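Local coordinates for cystathionine beta-lyases/cystathionine gamma-synthases (Corynebacterium glutamicum, PDB 5X5H), which probably catalyses the pyridoxal-phosphate-dependent joining of O-succinyl-L-homoserine and L-cysteine into L,L-cystathionine, with release of succinate, in methionine biosynthesis, at residues A316-I327 and L375-L386. Residues are numbered along the deposited sequence; the frame is centred on the assembly and turned at random.
Sequences AAKKFCTSTKLI and LLADVEQALNNL
Helix 316-323 crosses helix 375-384 at 133°, their axes 8.7 Å apart, and the backbones come nearest at S323 and A382, CA to CA 5.0 Å. In the turn K325-I327, the carboxylate of D378 receives three consecutive backbone N-H groups. D378 OD1 takes K325 N at 2.7 Å through its syn lone pair, almost straight at 173°. D378 OD2 takes L326 N, which stands above the carboxylate plane, and I327 N, which comes nearly along the C-O bond at 3.0 Å. D378 CG lies anti to its backbone N (chi1 -166°), which carries the acid out to this turn. Q381, its chain bent at chi1 and chi2 so that the amide turns back toward D378, puts NE2 between D378 OD1, met from above the carboxylate plane, and S323 O, 2.9 Å away and in the amide plane; a water joins S323 O to Q381 OE1. On the flank, N385 ND2 points straight at S323 OG (3.1 Å), whose hydroxyl is given to K319 O, while K319 NZ reaches N385 O at 2.8 Å. On the side facing the sheet, F320 brings CE1 to 3.6 Å from A382 CB and lies against L383 CD2, with V379 O at its ring edge; T324 CG2 lies above one face, offset toward the rim. L375 CD2 touches L326 and I327, and F310 of strand 305-310 and L340 of strand 339-341 line this side. The contact thus joins two helices covering the five-stranded sheet of the C-terminal domain, away from the cofactor. With three N-H groups and the Q381 amide around it, D378 is probably ionised, and its three backbone bonds tie the turn that leads into strand 328-329 to helix 375-384.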
ATOM      1  N   ALA A 316     -23.349  -3.245  35.344  1.00 20.39           N
ATOM      2  CA  ALA A 316     -23.351  -1.840  34.913  1.00 21.23           C
ATOM      3  C   ALA A 316     -22.206  -1.547  33.966  1.00 19.98           C
ATOM      4  O   ALA A 316     -22.500  -0.879  32.936  1.00 19.62           O
ATOM      5  CB  ALA A 316     -23.229  -0.892  36.093  1.00 21.94           C
ATOM      6  N   ALA A 317     -21.029  -2.077  34.283  1.00 20.01           N
ATOM      7  CA  ALA A 317     -19.807  -1.904  33.395  1.00 16.73           C
ATOM      8  C   ALA A 317     -20.115  -2.445  31.986  1.00 20.80           C
ATOM      9  O   ALA A 317     -19.901  -1.753  30.985  1.00 19.19           O
ATOM     10  CB  ALA A 317     -18.655  -2.537  33.968  1.00 17.36           C
ATOM     11  N   LYS A 318     -20.704  -3.642  31.874  1.00 18.98           N
ATOM     12  CA  LYS A 318     -21.010  -4.218  30.604  1.00 19.18           C
ATOM     13  C   LYS A 318     -22.096  -3.554  29.877  1.00 20.17           C
ATOM     14  O   LYS A 318     -22.051  -3.394  28.652  1.00 20.54           O
ATOM     15  CB  LYS A 318     -21.258  -5.734  30.714  1.00 22.29           C
ATOM     16  CG  LYS A 318     -20.074  -6.478  31.149  1.00 22.38           C
ATOM     17  CD  LYS A 318     -20.457  -7.975  31.240  1.00 28.53           C
ATOM     18  CE  LYS A 318     -20.182  -8.596  29.892  1.00 31.93           C
ATOM     19  NZ  LYS A 318     -20.426 -10.104  29.948  1.00 36.88           N
ATOM     20  N   LYS A 319     -23.140  -3.089  30.587  1.00 20.17           N
ATOM     21  CA  LYS A 319     -24.221  -2.361  29.936  1.00 20.81           C
ATOM     22  C   LYS A 319     -23.701  -0.982  29.352  1.00 19.44           C
ATOM     23  O   LYS A 319     -24.163  -0.535  28.264  1.00 21.36           O
ATOM     24  CB  LYS A 319     -25.380  -2.125  30.942  1.00 24.92           C
ATOM     25  CG  LYS A 319     -26.580  -1.398  30.382  1.00 28.67           C
ATOM     26  CD  LYS A 319     -27.146  -2.109  29.165  1.00 29.81           C
ATOM     27  CE  LYS A 319     -28.467  -1.544  28.611  1.00 38.65           C
ATOM     28  NZ  LYS A 319     -29.459  -0.927  29.578  1.00 41.17           N
ATOM     29  N   PHE A 320     -22.787  -0.368  30.140  1.00 18.98           N
ATOM     30  CA  PHE A 320     -22.173   0.912  29.654  1.00 19.03           C
ATOM     31  C   PHE A 320     -21.432   0.608  28.325  1.00 17.48           C
ATOM     32  O   PHE A 320     -21.596   1.366  27.366  1.00 19.21           O
ATOM     33  CB  PHE A 320     -21.284   1.485  30.646  1.00 17.75           C
ATOM     34  CG  PHE A 320     -20.686   2.804  30.219  1.00 17.70           C
ATOM     35  CD1 PHE A 320     -21.422   3.982  30.262  1.00 18.54           C
ATOM     36  CD2 PHE A 320     -19.390   2.809  29.768  1.00 16.42           C
ATOM     37  CE1 PHE A 320     -20.797   5.228  29.929  1.00 20.10           C
ATOM     38  CE2 PHE A 320     -18.787   4.025  29.398  1.00 17.94           C
ATOM     39  CZ  PHE A 320     -19.498   5.223  29.438  1.00 17.26           C
ATOM     40  N   CYS A 321     -20.721  -0.502  28.327  1.00 18.48           N
ATOM     41  CA  CYS A 321     -20.009  -0.922  27.119  1.00 19.27           C
ATOM     42  C   CYS A 321     -20.888  -1.074  25.899  1.00 20.86           C
ATOM     43  O   CYS A 321     -20.424  -0.754  24.756  1.00 20.08           O
ATOM     44  CB  CYS A 321     -19.144  -2.161  27.380  1.00 17.61           C
ATOM     45  SG  CYS A 321     -17.721  -1.929  28.329  1.00 19.99           S
ATOM     46  N   THR A 322     -22.110  -1.567  26.028  1.00 18.11           N
ATOM     47  CA  THR A 322     -22.979  -1.766  24.898  1.00 18.76           C
ATOM     48  C   THR A 322     -23.972  -0.623  24.626  1.00 19.62           C
ATOM     49  O   THR A 322     -24.769  -0.654  23.666  1.00 22.11           O
ATOM     50  CB  THR A 322     -23.799  -3.083  24.998  1.00 21.06           C
ATOM     51  OG1 THR A 322     -24.611  -2.976  26.181  1.00 24.71           O
ATOM     52  CG2 THR A 322     -22.864  -4.264  25.171  1.00 22.20           C
ATOM     53  N   SER A 323     -23.890   0.468  25.403  1.00 18.09           N
ATOM     54  CA  SER A 323     -24.806   1.592  25.294  1.00 18.51           C
ATOM     55  C   SER A 323     -24.269   2.804  24.512  1.00 18.33           C
ATOM     56  O   SER A 323     -25.008   3.671  24.100  1.00 18.91           O
ATOM     57  CB  SER A 323     -25.213   2.085  26.637  1.00 18.28           C
ATOM     58  OG  SER A 323     -25.966   1.058  27.275  1.00 22.20           O
ATOM     59  N   THR A 324     -22.940   2.891  24.428  1.00 18.47           N
ATOM     60  CA  THR A 324     -22.339   4.017  23.710  1.00 18.16           C
ATOM     61  C   THR A 324     -22.610   3.880  22.229  1.00 18.21           C
ATOM     62  O   THR A 324     -22.609   2.719  21.667  1.00 20.11           O
ATOM     63  CB  THR A 324     -20.831   4.144  23.970  1.00 18.40           C
ATOM     64  OG1 THR A 324     -20.199   2.873  23.709  1.00 19.35           O
ATOM     65  CG2 THR A 324     -20.595   4.567  25.369  1.00 17.58           C
ATOM     66  N   LYS A 325     -22.820   4.984  21.513  1.00 16.94           N
ATOM     67  CA  LYS A 325     -23.082   4.968  20.110  1.00 18.70           C
ATOM     68  C   LYS A 325     -22.034   5.668  19.263  1.00 16.97           C
ATOM     69  O   LYS A 325     -22.143   5.599  18.041  1.00 23.91           O
ATOM     70  CB  LYS A 325     -24.405   5.646  19.861  1.00 24.92           C
ATOM     71  CG  LYS A 325     -25.578   4.912  20.503  1.00 34.52           C
ATOM     72  CD  LYS A 325     -26.893   5.553  20.138  1.00 42.56           C
ATOM     73  CE  LYS A 325     -27.169   5.628  18.627  1.00 51.04           C
ATOM     74  NZ  LYS A 325     -27.206   4.292  17.927  1.00 54.92           N
ATOM     75  N   LEU A 326     -21.125   6.404  19.878  1.00 15.71           N
ATOM     76  CA  LEU A 326     -19.996   7.027  19.142  1.00 15.30           C
ATOM     77  C   LEU A 326     -18.732   6.343  19.522  1.00 16.91           C
ATOM     78  O   LEU A 326     -17.947   5.942  18.654  1.00 18.55           O
ATOM     79  CB  LEU A 326     -19.982   8.515  19.483  1.00 16.13           C
ATOM     80  CG  LEU A 326     -18.846   9.309  18.897  1.00 18.44           C
ATOM     81  CD1 LEU A 326     -18.814   9.191  17.394  1.00 19.77           C
ATOM     82  CD2 LEU A 326     -19.088  10.772  19.280  1.00 18.52           C
ATOM     83  N   ILE A 327     -18.491   6.159  20.819  1.00 14.04           N
ATOM     84  CA  ILE A 327     -17.393   5.392  21.330  1.00 14.06           C
ATOM     85  C   ILE A 327     -17.620   3.939  21.014  1.00 15.78           C
ATOM     86  O   ILE A 327     -18.704   3.401  21.361  1.00 17.59           O
ATOM     87  CB  ILE A 327     -17.188   5.591  22.833  1.00 14.53           C
ATOM     88  CG1 ILE A 327     -17.088   7.103  23.177  1.00 15.01           C
ATOM     89  CG2 ILE A 327     -15.953   4.927  23.400  1.00 14.14           C
ATOM     90  CD1 ILE A 327     -17.105   7.395  24.660  1.00 18.01           C
ATOM     91  N   LEU A 375     -18.757  13.607  22.365  1.00 12.73           N
ATOM     92  CA  LEU A 375     -18.298  12.540  23.319  1.00 14.07           C
ATOM     93  C   LEU A 375     -19.049  12.720  24.639  1.00 14.62           C
ATOM     94  O   LEU A 375     -19.469  11.727  25.210  1.00 13.94           O
ATOM     95  CB  LEU A 375     -16.821  12.668  23.522  1.00 14.03           C
ATOM     96  CG  LEU A 375     -15.962  12.252  22.305  1.00 14.17           C
ATOM     97  CD1 LEU A 375     -14.500  12.695  22.472  1.00 14.92           C
ATOM     98  CD2 LEU A 375     -16.136  10.783  21.940  1.00 17.31           C
ATOM     99  N   LEU A 376     -19.186  13.946  25.153  1.00 13.43           N
ATOM    100  CA  LEU A 376     -19.965  14.182  26.437  1.00 14.19           C
ATOM    101  C   LEU A 376     -21.369  13.671  26.231  1.00 16.05           C
ATOM    102  O   LEU A 376     -21.923  12.990  27.157  1.00 16.48           O
ATOM    103  CB  LEU A 376     -19.955  15.635  26.805  1.00 15.38           C
ATOM    104  CG  LEU A 376     -18.707  16.154  27.429  1.00 18.35           C
ATOM    105  CD1 LEU A 376     -18.610  17.657  27.393  1.00 17.81           C
ATOM    106  CD2 LEU A 376     -18.594  15.658  28.873  1.00 20.55           C
ATOM    107  N   ALA A 377     -21.989  13.959  25.119  1.00 14.60           N
ATOM    108  CA  ALA A 377     -23.366  13.540  24.885  1.00 15.98           C
ATOM    109  C   ALA A 377     -23.489  12.050  24.872  1.00 17.92           C
ATOM    110  O   ALA A 377     -24.453  11.398  25.384  1.00 17.03           O
ATOM    111  CB  ALA A 377     -23.933  14.175  23.642  1.00 16.22           C
ATOM    112  N   ASP A 378     -22.505  11.371  24.262  1.00 14.95           N
ATOM    113  CA  ASP A 378     -22.540   9.912  24.184  1.00 15.72           C
ATOM    114  C   ASP A 378     -22.342   9.267  25.527  1.00 16.20           C
ATOM    115  O   ASP A 378     -23.096   8.294  25.892  1.00 16.38           O
ATOM    116  CB  ASP A 378     -21.479   9.385  23.192  1.00 15.48           C
ATOM    117  CG  ASP A 378     -21.660   7.960  22.818  1.00 18.38           C
ATOM    118  OD1 ASP A 378     -22.828   7.495  22.621  1.00 21.19           O
ATOM    119  OD2 ASP A 378     -20.619   7.234  22.611  1.00 17.29           O
ATOM    120  N   VAL A 379     -21.395   9.740  26.320  1.00 13.82           N
ATOM    121  CA  VAL A 379     -21.198   9.256  27.683  1.00 14.56           C
ATOM    122  C   VAL A 379     -22.445   9.510  28.517  1.00 18.00           C
ATOM    123  O   VAL A 379     -22.833   8.594  29.257  1.00 17.90           O
ATOM    124  CB  VAL A 379     -19.930   9.868  28.364  1.00 16.38           C
ATOM    125  CG1 VAL A 379     -19.802   9.438  29.814  1.00 17.62           C
ATOM    126  CG2 VAL A 379     -18.681   9.473  27.577  1.00 15.81           C
ATOM    127  N   GLU A 380     -22.977  10.687  28.475  1.00 16.95           N
ATOM    128  CA  GLU A 380     -24.214  11.039  29.270  1.00 16.89           C
ATOM    129  C   GLU A 380     -25.348  10.133  28.900  1.00 17.05           C
ATOM    130  O   GLU A 380     -25.964   9.503  29.874  1.00 17.60           O
ATOM    131  CB  GLU A 380     -24.559  12.503  29.131  1.00 19.09           C
ATOM    132  CG  GLU A 380     -25.773  12.943  29.936  1.00 21.73           C
ATOM    133  CD  GLU A 380     -26.095  14.441  29.755  1.00 29.39           C
ATOM    134  OE1 GLU A 380     -25.826  15.004  28.654  1.00 43.58           O
ATOM    135  OE2 GLU A 380     -26.719  15.011  30.649  1.00 39.55           O
ATOM    136  N   GLN A 381     -25.696   9.916  27.656  1.00 17.86           N
ATOM    137  CA  GLN A 381     -26.788   9.036  27.272  1.00 17.25           C
ATOM    138  C   GLN A 381     -26.537   7.597  27.670  1.00 21.59           C
ATOM    139  O   GLN A 381     -27.447   6.864  28.149  1.00 23.08           O
ATOM    140  CB  GLN A 381     -27.218   9.225  25.819  1.00 19.50           C
ATOM    141  CG  GLN A 381     -26.178   8.662  24.804  1.00 17.67           C
ATOM    142  CD  GLN A 381     -26.273   7.216  24.577  1.00 21.71           C
ATOM    143  OE1 GLN A 381     -27.364   6.623  24.731  1.00 24.37           O
ATOM    144  NE2 GLN A 381     -25.160   6.551  24.190  1.00 20.63           N
ATOM    145  N   ALA A 382     -25.280   7.158  27.628  1.00 18.41           N
ATOM    146  CA  ALA A 382     -24.982   5.801  28.005  1.00 17.98           C
ATOM    147  C   ALA A 382     -25.151   5.610  29.496  1.00 17.52           C
ATOM    148  O   ALA A 382     -25.726   4.576  29.938  1.00 19.53           O
ATOM    149  CB  ALA A 382     -23.559   5.430  27.602  1.00 18.24           C
ATOM    150  N   LEU A 383     -24.774   6.580  30.324  1.00 18.17           N
ATOM    151  CA  LEU A 383     -24.900   6.554  31.767  1.00 19.63           C
ATOM    152  C   LEU A 383     -26.429   6.523  32.025  1.00 24.73           C
ATOM    153  O   LEU A 383     -26.831   5.838  32.942  1.00 25.16           O
ATOM    154  CB  LEU A 383     -24.293   7.693  32.508  1.00 18.58           C
ATOM    155  CG  LEU A 383     -22.751   7.717  32.485  1.00 20.42           C
ATOM    156  CD1 LEU A 383     -22.316   9.034  33.094  1.00 20.45           C
ATOM    157  CD2 LEU A 383     -22.119   6.543  33.166  1.00 19.75           C
ATOM    158  N   ASN A 384     -27.204   7.304  31.285  1.00 20.37           N
ATOM    159  CA  ASN A 384     -28.676   7.342  31.532  1.00 24.57           C
ATOM    160  C   ASN A 384     -29.363   6.045  31.154  1.00 26.93           C
ATOM    161  O   ASN A 384     -30.426   5.750  31.777  1.00 32.31           O
ATOM    162  CB  ASN A 384     -29.315   8.557  30.888  1.00 23.37           C
ATOM    163  CG  ASN A 384     -28.956   9.889  31.558  1.00 21.90           C
ATOM    164  OD1 ASN A 384     -28.470   9.949  32.681  1.00 26.57           O
ATOM    165  ND2 ASN A 384     -29.047  10.970  30.825  1.00 24.10           N
ATOM    166  N   ASN A 385     -28.772   5.219  30.307  1.00 25.26           N
ATOM    167  CA  ASN A 385     -29.244   3.870  29.889  1.00 25.58           C
ATOM    168  C   ASN A 385     -29.029   2.811  30.953  1.00 29.98           C
ATOM    169  O   ASN A 385     -29.444   1.632  30.777  1.00 32.31           O
ATOM    170  CB  ASN A 385     -28.660   3.372  28.556  1.00 28.92           C
ATOM    171  CG  ASN A 385     -29.598   2.414  27.783  1.00 35.20           C
ATOM    172  OD1 ASN A 385     -30.815   2.553  27.821  1.00 41.93           O
ATOM    173  ND2 ASN A 385     -29.018   1.456  27.064  1.00 31.69           N
ATOM    174  N   LEU A 386     -28.438   3.180  32.082  1.00 27.35           N
ATOM    175  CA  LEU A 386     -28.162   2.209  33.121  1.00 30.62           C
ATOM    176  C   LEU A 386     -29.375   2.118  34.107  1.00 35.30           C
ATOM    177  O   LEU A 386     -29.470   1.155  34.865  1.00 41.21           O
ATOM    178  CB  LEU A 386     -26.879   2.561  33.915  1.00 30.80           C
ATOM    179  CG  LEU A 386     -25.495   2.612  33.164  1.00 32.83           C
ATOM    180  CD1 LEU A 386     -24.269   2.775  34.032  1.00 33.11           C
ATOM    181  CD2 LEU A 386     -25.234   1.424  32.291  1.00 35.61           C
TER
HETATM  182  O   HOH W   1     -27.892   3.865  25.075  1.00 35.39           O